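Long-range contact in transcription factor MBP1 (Magnaporthe oryzae, PDB 4UX5), which probably acts as a DNA-binding transcription activator, gripping DNA through the winged helix-turn-helix domain that makes up this fragment: residues A[26-31]-A[38-43]. Residues are numbered along the deposited sequence; the frame is centred on the assembly and turned at random.
Sequences PVYEYQ and VMRRRV
With CG of Y28 anti to the carbonyl carbon (chi1 -58°) and CG of R42 anti to the backbone N (chi1 -171°), ring and arginine chain rise on the same side of the hairpin and meet crosswise. A bend at chi3 of R42 then lays its guanidinium flat on the tyrosine in a cation-pi stack, centres 4.6 Å apart and planes 27° apart, with Y28 CE1 over the middle of the cation; the ring's pi surface suits a flat cation. R42 CG and CD rest near the phenol oxygen. R42 NH2 makes a weak hydrogen bond to V27 O (3.0 Å), while P26 CB lies 3.5 Å from R42 NE, buried here without a polar partner. A long, flat-ended arginine suits this place, lying flat on an aromatic ring while touching a proline. R40 differs, bringing CD to the edge of the ring, 3.9 Å from Y28 CD2; its guanidinium stands steeply to the ring and reaches the carbonyls of I112 and F115.

Strands 25-32 and 36-41 form a beta hairpin, with Y28–R40 and Y30–V38 as hydrogen-bonded pairs. R42 N to P26 O (3.0 Å) carries the pairing past the strand end, where a water bridges P26 O and V43 N. On the side bearing V27, E29, M39 and R41, the flexible thioether of M39 runs beside E29, M39 CE 4.0 Å from E29 OE1, itself hydrogen-bonded to Y22 OH. V27, compact and branched, sets CG1 against R41 CG (4.1 Å); R41 itself forms salt bridges to D44 and E77.

Strand 25-32 is the middle of a three-stranded antiparallel sheet, V27 and E29 making backbone hydrogen bonds to A20 and Y18 of strand 16-22. Y28 and Y30 pack on helix 110-114, whereas M39 and R41 touch W90 of strand 88-91.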
# COMPACT_ATOMS: atom_id res chain seq x y z
N PRO A 26 4.11 13.08 13.77
CA PRO A 26 5.37 13.38 14.45
C PRO A 26 6.23 12.14 14.62
O PRO A 26 5.74 11.11 15.09
CB PRO A 26 4.91 13.92 15.82
CG PRO A 26 3.51 14.35 15.61
CD PRO A 26 2.95 13.38 14.62
N VAL A 27 7.50 12.23 14.23
CA VAL A 27 8.43 11.12 14.39
C VAL A 27 9.75 11.58 14.99
O VAL A 27 10.08 12.76 14.96
CB VAL A 27 8.74 10.41 13.05
CG1 VAL A 27 7.47 9.80 12.46
CG2 VAL A 27 9.38 11.38 12.07
N TYR A 28 10.50 10.63 15.55
CA TYR A 28 11.90 10.85 15.86
C TYR A 28 12.71 10.28 14.71
O TYR A 28 12.42 9.18 14.23
CB TYR A 28 12.29 10.19 17.18
CG TYR A 28 11.48 10.65 18.37
CD1 TYR A 28 11.52 11.97 18.79
CD2 TYR A 28 10.69 9.75 19.09
CE1 TYR A 28 10.79 12.40 19.88
CE2 TYR A 28 9.95 10.17 20.18
CZ TYR A 28 10.00 11.49 20.57
OH TYR A 28 9.27 11.91 21.66
N GLU A 29 13.71 11.02 14.26
CA GLU A 29 14.52 10.57 13.13
C GLU A 29 16.01 10.58 13.46
O GLU A 29 16.58 11.63 13.75
CB GLU A 29 14.25 11.43 11.90
CG GLU A 29 15.01 10.99 10.66
CD GLU A 29 14.58 11.73 9.41
OE1 GLU A 29 13.55 12.43 9.46
OE2 GLU A 29 15.27 11.62 8.37
N TYR A 30 16.62 9.40 13.41
CA TYR A 30 18.06 9.27 13.60
C TYR A 30 18.77 9.34 12.26
O TYR A 30 18.56 8.49 11.40
CB TYR A 30 18.40 7.96 14.31
CG TYR A 30 19.88 7.70 14.47
CD1 TYR A 30 20.70 8.63 15.11
CD2 TYR A 30 20.46 6.53 14.00
CE1 TYR A 30 22.06 8.40 15.26
CE2 TYR A 30 21.81 6.29 14.15
CZ TYR A 30 22.60 7.23 14.78
OH TYR A 30 23.95 6.99 14.93
N GLN A 31 19.61 10.36 12.08
CA GLN A 31 20.33 10.52 10.82
C GLN A 31 21.80 10.16 10.98
O GLN A 31 22.40 10.41 12.02
CB GLN A 31 20.17 11.95 10.30
CG GLN A 31 18.74 12.30 9.95
CD GLN A 31 18.61 13.65 9.26
OE1 GLN A 31 19.56 14.43 9.24
NE2 GLN A 31 17.44 13.92 8.70
N VAL A 38 16.61 6.38 10.19
CA VAL A 38 15.64 5.45 10.76
C VAL A 38 14.61 6.24 11.54
O VAL A 38 14.97 7.02 12.43
CB VAL A 38 16.30 4.40 11.67
CG1 VAL A 38 15.25 3.52 12.32
CG2 VAL A 38 17.30 3.55 10.89
N MET A 39 13.34 6.06 11.22
CA MET A 39 12.28 6.84 11.85
C MET A 39 11.57 6.06 12.95
O MET A 39 11.26 4.88 12.79
CB MET A 39 11.26 7.30 10.81
CG MET A 39 11.83 8.20 9.74
SD MET A 39 10.55 8.88 8.67
CE MET A 39 11.55 9.69 7.42
N ARG A 40 11.30 6.74 14.06
CA ARG A 40 10.50 6.19 15.14
C ARG A 40 9.30 7.10 15.38
O ARG A 40 9.47 8.31 15.57
CB ARG A 40 11.32 6.03 16.42
CG ARG A 40 10.64 5.20 17.49
CD ARG A 40 10.75 5.82 18.88
NE ARG A 40 12.08 5.65 19.47
CZ ARG A 40 12.36 5.92 20.74
NH1 ARG A 40 11.41 6.35 21.56
NH2 ARG A 40 13.59 5.74 21.20
N ARG A 41 8.10 6.54 15.36
CA ARG A 41 6.89 7.34 15.57
C ARG A 41 6.79 7.83 17.01
O ARG A 41 7.16 7.13 17.94
CB ARG A 41 5.64 6.54 15.21
CG ARG A 41 5.16 6.75 13.79
CD ARG A 41 3.66 6.53 13.70
NE ARG A 41 3.29 5.17 14.06
CZ ARG A 41 3.08 4.20 13.18
NH1 ARG A 41 3.21 4.44 11.89
NH2 ARG A 41 2.74 2.98 13.60
N ARG A 42 6.27 9.04 17.18
CA ARG A 42 6.18 9.63 18.51
C ARG A 42 4.96 9.13 19.28
O ARG A 42 4.97 9.06 20.51
CB ARG A 42 6.15 11.16 18.42
CG ARG A 42 6.26 11.86 19.77
CD ARG A 42 6.65 13.32 19.60
NE ARG A 42 7.30 13.54 18.31
CZ ARG A 42 8.12 14.56 18.05
NH1 ARG A 42 8.40 15.45 18.99
NH2 ARG A 42 8.66 14.68 16.84
N VAL A 43 3.90 8.77 18.55
CA VAL A 43 2.62 8.46 19.18
C VAL A 43 2.55 7.04 19.74
O VAL A 43 1.81 6.78 20.68
CB VAL A 43 1.45 8.68 18.19
CG1 VAL A 43 1.41 7.58 17.13
CG2 VAL A 43 0.13 8.76 18.93
O HOH W 1 3.46 9.95 15.88